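Local coordinates for protein dehydratase, IlvD/Edd family (Caulobacter crescentus, PDB 5OYN) that catalyses the dehydration of D-xylonate to 2-dehydro-3-deoxy-D-arabinonate, and of D-gluconate with similar efficiency, using a [2Fe-2S] cluster and magnesium, at residues F434-N445 with V473-H481; G463-A471 with Q566-L576. All coordinates share one frame; numbering follows the deposited sequence.

In the fold
Contacts 1 and 2 both lie in the C-terminal family region, and their segments alternate along the chain. Segments 463-471 and 473-481 are consecutive parts of the connection from strand 455-460 into helix 480-484, separated by Glu-472, a magnesium ligand. Contact 2 packs the first part against helix 564-572 and the residues after it; contact 1 packs the second against helix 436-443. The side chain of Ser-470 is about 10 Å from the bound magnesium ion and that of Val-473 about 11 Å. The contact centres are 22 Å apart, yet Trp-467 bridges them, its CH2 lying 3.7 Å from Ser-437 CB. Both contacts also touch the second subunit.

Contact 1 (F434-N445 with V473-H481)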
loop_
_atom_site.group_PDB
_atom_site.type_symbol
_atom_site.label_atom_id
_atom_site.label_comp_id
_atom_site.label_asym_id
_atom_site.label_seq_id
_atom_site.Cartn_x
_atom_site.Cartn_y
_atom_site.Cartn_z
ATOM N N PHE A 434 13.364 43.570 20.170
ATOM C CA PHE A 434 12.251 42.753 20.633
ATOM C C PHE A 434 12.785 41.476 21.255
ATOM O O PHE A 434 13.771 40.905 20.777
ATOM C CB PHE A 434 11.311 42.407 19.499
ATOM C CG PHE A 434 10.784 43.593 18.778
ATOM C CD1 PHE A 434 9.746 44.343 19.318
ATOM C CD2 PHE A 434 11.316 43.965 17.557
ATOM C CE1 PHE A 434 9.245 45.453 18.650
ATOM C CE2 PHE A 434 10.819 45.069 16.882
ATOM C CZ PHE A 434 9.780 45.815 17.430
ATOM N N ASP A 435 12.129 41.024 22.317
ATOM C CA ASP A 435 12.571 39.824 23.018
ATOM C C ASP A 435 11.657 38.672 22.611
ATOM O O ASP A 435 10.702 38.309 23.303
ATOM C CB ASP A 435 12.594 40.056 24.525
ATOM C CG ASP A 435 13.911 40.664 24.996
ATOM O OD1 ASP A 435 14.891 39.902 25.188
ATOM O OD2 ASP A 435 13.964 41.910 25.151
ATOM N N GLY A 436 11.968 38.093 21.456
ATOM C CA GLY A 436 11.204 36.985 20.917
ATOM C C GLY A 436 10.162 37.440 19.914
ATOM O O GLY A 436 9.970 38.630 19.643
ATOM N N SER A 437 9.477 36.440 19.353
ATOM C CA SER A 437 8.483 36.703 18.318
ATOM C C SER A 437 7.236 37.342 18.910
ATOM O O SER A 437 6.711 38.323 18.364
ATOM C CB SER A 437 8.132 35.405 17.587
ATOM O OG SER A 437 7.371 35.661 16.413
ATOM N N ASP A 438 6.740 36.793 20.023
ATOM C CA ASP A 438 5.527 37.338 20.619
ATOM C C ASP A 438 5.705 38.815 20.922
ATOM O O ASP A 438 4.847 39.642 20.581
ATOM C CB ASP A 438 5.161 36.560 21.880
ATOM C CG ASP A 438 3.857 37.047 22.516
ATOM O OD1 ASP A 438 2.888 37.361 21.779
ATOM O OD2 ASP A 438 3.806 37.109 23.765
ATOM N N ASP A 439 6.845 39.162 21.529
ATOM C CA ASP A 439 7.178 40.552 21.825
ATOM C C ASP A 439 7.033 41.436 20.588
ATOM O O ASP A 439 6.358 42.472 20.625
ATOM C CB ASP A 439 8.601 40.606 22.389
ATOM C CG ASP A 439 8.941 41.943 23.048
ATOM O OD1 ASP A 439 8.052 42.559 23.680
ATOM O OD2 ASP A 439 10.117 42.360 22.938
ATOM N N TYR A 440 7.650 41.028 19.474
ATOM C CA TYR A 440 7.564 41.807 18.240
ATOM C C TYR A 440 6.114 42.078 17.850
ATOM O O TYR A 440 5.739 43.222 17.565
ATOM C CB TYR A 440 8.302 41.083 17.111
ATOM C CG TYR A 440 7.960 41.575 15.717
ATOM C CD1 TYR A 440 6.907 41.026 14.994
ATOM C CD2 TYR A 440 8.697 42.572 15.119
ATOM C CE1 TYR A 440 6.589 41.477 13.722
ATOM C CE2 TYR A 440 8.388 43.030 13.841
ATOM C CZ TYR A 440 7.333 42.479 13.147
ATOM O OH TYR A 440 7.038 42.939 11.880
ATOM N N HIS A 441 5.278 41.029 17.840
ATOM C CA HIS A 441 3.905 41.175 17.359
ATOM C C HIS A 441 3.088 42.096 18.250
ATOM O O HIS A 441 2.190 42.793 17.763
ATOM C CB HIS A 441 3.226 39.801 17.240
ATOM C CG HIS A 441 3.637 39.047 16.014
ATOM N ND1 HIS A 441 3.311 39.470 14.741
ATOM C CD2 HIS A 441 4.400 37.939 15.859
ATOM C CE1 HIS A 441 3.830 38.635 13.857
ATOM N NE2 HIS A 441 4.497 37.698 14.508
ATOM N N LYS A 442 3.404 42.145 19.540
ATOM C CA LYS A 442 2.587 42.939 20.441
ATOM C C LYS A 442 2.932 44.424 20.397
ATOM O O LYS A 442 2.039 45.258 20.590
ATOM C CB LYS A 442 2.699 42.373 21.850
ATOM C CG LYS A 442 1.888 41.060 22.058
ATOM C CD LYS A 442 0.410 41.152 21.550
ATOM C CE LYS A 442 0.140 40.649 20.105
ATOM N NZ LYS A 442 -1.213 41.091 19.631
ATOM N N ARG A 443 4.186 44.784 20.101
ATOM C CA ARG A 443 4.614 46.177 20.180
ATOM C C ARG A 443 4.953 46.823 18.836
ATOM O O ARG A 443 5.150 48.040 18.799
ATOM C CB ARG A 443 5.831 46.306 21.117
ATOM C CG ARG A 443 5.627 45.770 22.548
ATOM C CD ARG A 443 6.963 45.601 23.274
ATOM N NE ARG A 443 7.888 46.682 22.918
ATOM C CZ ARG A 443 9.218 46.578 22.854
ATOM N NH1 ARG A 443 9.826 45.428 23.127
ATOM N NH2 ARG A 443 9.942 47.640 22.512
ATOM N N ILE A 444 5.012 46.065 17.735
ATOM C CA ILE A 444 5.566 46.615 16.491
ATOM C C ILE A 444 4.741 47.792 15.975
ATOM O O ILE A 444 5.283 48.716 15.355
ATOM C CB ILE A 444 5.694 45.519 15.413
ATOM C CG1 ILE A 444 6.219 46.121 14.112
ATOM C CG2 ILE A 444 4.359 44.842 15.167
ATOM C CD1 ILE A 444 7.659 46.449 14.185
ATOM N N ASN A 445 3.433 47.786 16.213
ATOM C CA ASN A 445 2.568 48.869 15.773
ATOM C C ASN A 445 2.279 49.877 16.880
ATOM O O ASN A 445 1.415 50.746 16.710
ATOM C CB ASN A 445 1.269 48.296 15.212
ATOM C CG ASN A 445 1.412 47.874 13.768
ATOM O OD1 ASN A 445 1.940 48.625 12.938
ATOM N ND2 ASN A 445 0.964 46.663 13.458
ATOM N N VAL A 473 12.419 33.585 12.800
ATOM C CA VAL A 473 11.628 34.756 13.199
ATOM C C VAL A 473 12.291 36.097 12.873
ATOM O O VAL A 473 11.812 37.152 13.311
ATOM C CB VAL A 473 11.295 34.708 14.704
ATOM C CG1 VAL A 473 10.353 33.548 15.019
ATOM C CG2 VAL A 473 12.570 34.646 15.539
ATOM N N VAL A 474 13.373 36.083 12.093
ATOM C CA VAL A 474 14.112 37.320 11.863
ATOM C C VAL A 474 13.506 38.148 10.729
ATOM O O VAL A 474 13.649 39.378 10.715
ATOM C CB VAL A 474 15.599 37.017 11.608
ATOM C CG1 VAL A 474 16.362 38.286 11.243
ATOM C CG2 VAL A 474 16.229 36.376 12.845
ATOM N N ASN A 475 12.811 37.528 9.773
ATOM C CA ASN A 475 12.252 38.315 8.673
ATOM C C ASN A 475 11.088 39.188 9.153
ATOM O O ASN A 475 9.961 39.065 8.656
ATOM C CB ASN A 475 11.834 37.411 7.498
ATOM C CG ASN A 475 10.910 36.259 7.907
ATOM O OD1 ASN A 475 11.146 35.566 8.899
ATOM N ND2 ASN A 475 9.864 36.038 7.118
ATOM N N MET A 476 11.368 40.086 10.108
ATOM C CA MET A 476 10.372 41.015 10.635
ATOM C C MET A 476 9.979 42.050 9.589
ATOM O O MET A 476 10.814 42.505 8.802
ATOM C CB MET A 476 10.916 41.726 11.872
ATOM C CG MET A 476 10.959 40.867 13.122
ATOM S SD MET A 476 11.972 41.556 14.461
ATOM C CE MET A 476 13.596 41.333 13.750
ATOM N N GLN A 477 8.692 42.447 9.595
ATOM C CA GLN A 477 8.220 43.411 8.607
ATOM C C GLN A 477 8.013 44.797 9.231
ATOM O O GLN A 477 7.809 44.913 10.447
ATOM C CB GLN A 477 6.915 42.937 7.952
ATOM C CG GLN A 477 5.684 42.934 8.850
ATOM C CD GLN A 477 4.403 42.702 8.056
ATOM O OE1 GLN A 477 4.405 41.985 7.047
ATOM N NE2 GLN A 477 3.305 43.309 8.500
ATOM N N PRO A 478 8.071 45.862 8.426
ATOM C CA PRO A 478 7.839 47.214 8.945
ATOM C C PRO A 478 6.493 47.322 9.636
ATOM O O PRO A 478 5.587 46.513 9.384
ATOM C CB PRO A 478 7.872 48.084 7.679
ATOM C CG PRO A 478 8.690 47.326 6.715
ATOM C CD PRO A 478 8.445 45.879 7.001
ATOM N N PRO A 479 6.323 48.308 10.519
ATOM C CA PRO A 479 4.994 48.580 11.081
ATOM C C PRO A 479 4.020 49.010 9.994
ATOM O O PRO A 479 4.408 49.362 8.877
ATOM C CB PRO A 479 5.246 49.713 12.084
ATOM C CG PRO A 479 6.726 49.666 12.358
ATOM C CD PRO A 479 7.368 49.165 11.104
ATOM N N ASP A 480 2.730 48.967 10.336
ATOM C CA ASP A 480 1.702 49.147 9.318
ATOM C C ASP A 480 1.796 50.527 8.682
ATOM O O ASP A 480 1.711 50.661 7.453
ATOM C CB ASP A 480 0.311 48.933 9.916
ATOM C CG ASP A 480 0.131 47.547 10.523
ATOM O OD1 ASP A 480 1.075 46.724 10.468
ATOM O OD2 ASP A 480 -0.967 47.285 11.067
ATOM N N HIS A 481 1.994 51.566 9.503
ATOM C CA HIS A 481 1.997 52.925 8.969
ATOM C C HIS A 481 3.073 53.103 7.905
ATOM O O HIS A 481 2.851 53.809 6.915
ATOM C CB HIS A 481 2.140 53.949 10.107
ATOM C CG HIS A 481 3.536 54.121 10.628
ATOM N ND1 HIS A 481 3.935 53.643 11.859
ATOM C CD2 HIS A 481 4.614 54.759 10.107
ATOM C CE1 HIS A 481 5.205 53.953 12.061
ATOM N NE2 HIS A 481 5.642 54.626 11.011
#
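Met-476 lies across one face of the Tyr-440 ring, its CG 3.7 Å from the ring centroid and 27° off the normal, which makes a CH-pi contact. On the opposite face sits Ile-444 CB, so the phenol is sandwiched. With Met-476 CG anti to the carbonyl carbon and the chain extended at chi2 (165°), SD reaches both aromatic rings obliquely, 4.3 Å from the Tyr-440 centroid and 5.1 Å from that of Phe-434; both are Met-aromatic contacts. At the ring's edge, Tyr-440 OH donates to Gln-477 O at 2.6 Å, a little tilted from the carbonyl plane. A phenylalanine here would probably keep the sandwich but leave the Gln-477 carbonyl without this donor. Farther along, Ile-444 CD1 meets Pro-479 CG at 3.8 Å, the two side chains crossing at about a right angle.

The exposed side of the contact, by contrast, is polar and rests on few atoms. Asn-445 OD1 accepts the backbone N-H of Asp-480 at 2.7 Å, nearly straight (176°) and in the carbonyl plane, while Asn-445 ND2 gives a weak bond to Asp-480 OD1. Amide and carboxylate planes are steeply inclined to each other. Pro-479 is the N-cap residue of helix 480-484, so Asn-445, in the loop following helix 436-443, supplies an acceptor to the first N-H of that helix; helix 436-443 itself follows strand 426-435 of the mixed sheet.

Contact 2 (G463-A471 with Q566-L576); sequences GPIGWPGSA and QEIYRAHASQL
Ile-465 O is held by two nitrogens of one guanidinium group. Arg-570 NE donates to it at 2.7 Å with an N-H...O angle of 160°, and the oxygen lies in the guanidinium plane; Arg-570 NH2 adds a weaker bond to the same oxygen and another weak one to Gly-466 O, at 3.1 Å. The arginine chain runs extended from CG to NE, with chi2 at 173° and chi3 at 164°, which carries the group from the helix to these two carbonyls. Pro-468, preceded by a cis peptide bond, covers one guanidinium face with its CG offset toward the rim. Beyond the two segments, NH1 bonds to Thr-561 and NH2 also to Pro-559 O.

Next to the arginine, Tyr-569 turns its edge to the loop. Its CE2 approaches Pro-464 O at 3.1 Å near the ring plane, while that oxygen accepts the backbone N-H of Gly-469 at 2.7 Å, a bond within the loop 463-471. Ala-573 CB lies over the centre of one Tyr-569 face.

At the other end of the contact the packing is largely apolar, though polar atoms lie in it. Pro-464 CG meets Leu-576 CG at 3.8 Å, and Leu-576 CD2 lies 3.4 Å from Ser-470 OG. Ile-465 CG1 approaches Gln-575 NE2 to 3.7 Å; that amide is bonded to Glu-513, whose carboxylate also accepts the backbone N-H groups of Ile-465 and Gly-466.

Residues 465-466 therefore have their carbonyls met by a cationic side chain and their N-H groups by an anionic one. This division of charge is consistent with a firmly defined loop conformation shortly before the magnesium ligand Glu-472.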
loop_
_atom_site.group_PDB
_atom_site.type_symbol
_atom_site.label_atom_id
_atom_site.label_comp_id
_atom_site.label_asym_id
_atom_site.label_seq_id
_atom_site.Cartn_x
_atom_site.Cartn_y
_atom_site.Cartn_z
ATOM N N GLY A 463 17.890 31.995 19.534
ATOM C CA GLY A 463 18.970 31.130 19.144
ATOM C C GLY A 463 18.778 29.735 19.679
ATOM O O GLY A 463 17.765 29.422 20.320
ATOM N N PRO A 464 19.761 28.866 19.426
ATOM C CA PRO A 464 19.655 27.467 19.872
ATOM C C PRO A 464 19.310 27.305 21.339
ATOM O O PRO A 464 18.633 26.334 21.707
ATOM C CB PRO A 464 21.045 26.897 19.562
ATOM C CG PRO A 464 21.562 27.748 18.433
ATOM C CD PRO A 464 20.921 29.102 18.549
ATOM N N ILE A 465 19.753 28.224 22.193
ATOM C CA ILE A 465 19.509 28.104 23.625
ATOM C C ILE A 465 18.276 28.891 24.036
ATOM O O ILE A 465 17.465 28.419 24.841
ATOM C CB ILE A 465 20.760 28.563 24.409
ATOM C CG1 ILE A 465 22.008 27.802 23.945
ATOM C CG2 ILE A 465 20.557 28.399 25.903
ATOM C CD1 ILE A 465 22.000 26.330 24.306
ATOM N N GLY A 466 18.109 30.086 23.474
ATOM C CA GLY A 466 17.055 30.969 23.943
ATOM C C GLY A 466 15.656 30.449 23.664
ATOM O O GLY A 466 14.755 30.592 24.500
ATOM N N TRP A 467 15.452 29.823 22.491
ATOM C CA TRP A 467 14.097 29.556 22.018
ATOM C C TRP A 467 13.404 28.387 22.726
ATOM O O TRP A 467 12.264 28.552 23.191
ATOM C CB TRP A 467 14.116 29.339 20.507
ATOM C CG TRP A 467 12.762 29.501 19.879
ATOM C CD1 TRP A 467 11.937 28.506 19.446
ATOM C CD2 TRP A 467 12.071 30.730 19.629
ATOM N NE1 TRP A 467 10.780 29.038 18.941
ATOM C CE2 TRP A 467 10.836 30.402 19.040
ATOM C CE3 TRP A 467 12.377 32.075 19.848
ATOM C CZ2 TRP A 467 9.907 31.370 18.660
ATOM C CZ3 TRP A 467 11.452 33.037 19.466
ATOM C CH2 TRP A 467 10.231 32.678 18.882
ATOM N N PRO A 468 14.020 27.188 22.829
ATOM C CA PRO A 468 15.301 26.644 22.357
ATOM C C PRO A 468 15.212 26.088 20.954
ATOM O O PRO A 468 14.108 25.973 20.437
ATOM C CB PRO A 468 15.594 25.527 23.344
ATOM C CG PRO A 468 14.247 25.047 23.769
ATOM C CD PRO A 468 13.291 26.208 23.655
ATOM N N GLY A 469 16.353 25.725 20.363
ATOM C CA GLY A 469 16.441 25.460 18.936
ATOM C C GLY A 469 16.204 26.759 18.206
ATOM O O GLY A 469 15.209 27.425 18.476
ATOM N N SER A 470 17.097 27.175 17.320
ATOM C CA SER A 470 16.925 28.489 16.712
ATOM C C SER A 470 15.616 28.538 15.929
ATOM O O SER A 470 15.116 27.513 15.458
ATOM C CB SER A 470 18.113 28.798 15.811
ATOM O OG SER A 470 18.570 27.606 15.183
ATOM N N ALA A 471 15.048 29.738 15.800
ATOM C CA ALA A 471 13.728 29.912 15.212
ATOM C C ALA A 471 13.760 30.858 14.016
ATOM O O ALA A 471 14.547 31.811 13.968
ATOM C CB ALA A 471 12.730 30.433 16.243
ATOM N N GLN A 566 14.259 19.109 25.269
ATOM C CA GLN A 566 14.764 20.475 25.334
ATOM C C GLN A 566 15.855 20.612 26.394
ATOM O O GLN A 566 16.833 21.345 26.194
ATOM C CB GLN A 566 13.617 21.444 25.602
ATOM C CG GLN A 566 12.717 21.670 24.407
ATOM C CD GLN A 566 11.542 22.551 24.749
ATOM O OE1 GLN A 566 11.585 23.294 25.729
ATOM N NE2 GLN A 566 10.482 22.475 23.950
ATOM N N GLU A 567 15.710 19.909 27.526
ATOM C CA GLU A 567 16.773 19.901 28.526
ATOM C C GLU A 567 18.072 19.369 27.933
ATOM O O GLU A 567 19.139 19.981 28.090
ATOM C CB GLU A 567 16.361 19.074 29.741
ATOM C CG GLU A 567 17.533 18.773 30.668
ATOM C CD GLU A 567 17.163 18.776 32.144
ATOM O OE1 GLU A 567 18.021 18.374 32.969
ATOM O OE2 GLU A 567 16.021 19.170 32.477
ATOM N N ILE A 568 18.004 18.233 27.235
ATOM C CA ILE A 568 19.200 17.701 26.591
ATOM C C ILE A 568 19.721 18.681 25.558
ATOM O O ILE A 568 20.921 18.975 25.515
ATOM C CB ILE A 568 18.919 16.336 25.950
ATOM C CG1 ILE A 568 18.671 15.282 27.024
ATOM C CG2 ILE A 568 20.071 15.950 25.029
ATOM C CD1 ILE A 568 17.666 14.242 26.594
ATOM N N TYR A 569 18.832 19.197 24.702
ATOM C CA TYR A 569 19.277 20.085 23.631
ATOM C C TYR A 569 19.964 21.320 24.197
ATOM O O TYR A 569 21.078 21.673 23.789
ATOM C CB TYR A 569 18.100 20.490 22.746
ATOM C CG TYR A 569 18.498 21.319 21.539
ATOM C CD1 TYR A 569 18.855 20.708 20.342
ATOM C CD2 TYR A 569 18.510 22.712 21.592
ATOM C CE1 TYR A 569 19.219 21.460 19.227
ATOM C CE2 TYR A 569 18.884 23.476 20.485
ATOM C CZ TYR A 569 19.237 22.843 19.302
ATOM O OH TYR A 569 19.600 23.585 18.186
ATOM N N ARG A 570 19.312 21.988 25.152
ATOM C CA ARG A 570 19.914 23.167 25.758
ATOM C C ARG A 570 21.249 22.837 26.416
ATOM O O ARG A 570 22.140 23.695 26.482
ATOM C CB ARG A 570 18.937 23.781 26.758
ATOM C CG ARG A 570 18.128 24.914 26.163
ATOM C CD ARG A 570 17.064 25.403 27.109
ATOM N NE ARG A 570 16.559 26.712 26.702
ATOM C CZ ARG A 570 15.508 27.310 27.259
ATOM N NH1 ARG A 570 14.850 26.714 28.253
ATOM N NH2 ARG A 570 15.118 28.502 26.819
ATOM N N ALA A 571 21.428 21.590 26.862
ATOM C CA ALA A 571 22.675 21.218 27.521
ATOM C C ALA A 571 23.831 21.061 26.535
ATOM O O ALA A 571 24.928 21.568 26.790
ATOM C CB ALA A 571 22.478 19.933 28.324
ATOM N N HIS A 572 23.620 20.378 25.406
ATOM C CA HIS A 572 24.724 19.992 24.532
ATOM C C HIS A 572 24.771 20.719 23.186
ATOM O O HIS A 572 25.727 20.519 22.426
ATOM C CB HIS A 572 24.685 18.481 24.283
ATOM C CG HIS A 572 24.694 17.659 25.533
ATOM N ND1 HIS A 572 25.839 17.074 26.031
ATOM C CD2 HIS A 572 23.693 17.304 26.375
ATOM C CE1 HIS A 572 25.544 16.397 27.129
ATOM N NE2 HIS A 572 24.249 16.520 27.360
ATOM N N ALA A 573 23.786 21.548 22.859
ATOM C CA ALA A 573 23.770 22.209 21.558
ATOM C C ALA A 573 24.775 23.360 21.501
ATOM O O ALA A 573 24.825 24.204 22.402
ATOM C CB ALA A 573 22.369 22.726 21.229
ATOM N N SER A 574 25.559 23.391 20.424
ATOM C CA SER A 574 26.469 24.481 20.111
ATOM C C SER A 574 25.698 25.677 19.558
ATOM O O SER A 574 24.472 25.675 19.473
ATOM C CB SER A 574 27.514 24.013 19.105
ATOM O OG SER A 574 27.117 24.311 17.778
ATOM N N GLN A 575 26.418 26.710 19.158
ATOM C CA GLN A 575 25.779 27.809 18.454
ATOM C C GLN A 575 25.855 27.573 16.952
ATOM O O GLN A 575 26.646 26.754 16.467
ATOM C CB GLN A 575 26.426 29.151 18.818
ATOM C CG GLN A 575 26.348 29.496 20.283
ATOM C CD GLN A 575 25.018 30.133 20.644
ATOM O OE1 GLN A 575 24.733 31.273 20.256
ATOM N NE2 GLN A 575 24.183 29.388 21.379
ATOM N N LEU A 576 25.013 28.310 16.211
ATOM C CA LEU A 576 24.964 28.142 14.760
ATOM C C LEU A 576 26.265 28.534 14.075
ATOM O O LEU A 576 26.471 28.165 12.911
ATOM C CB LEU A 576 23.791 28.934 14.165
ATOM C CG LEU A 576 22.451 28.714 14.882
ATOM C CD1 LEU A 576 21.423 29.756 14.474
ATOM C CD2 LEU A 576 21.916 27.260 14.660
#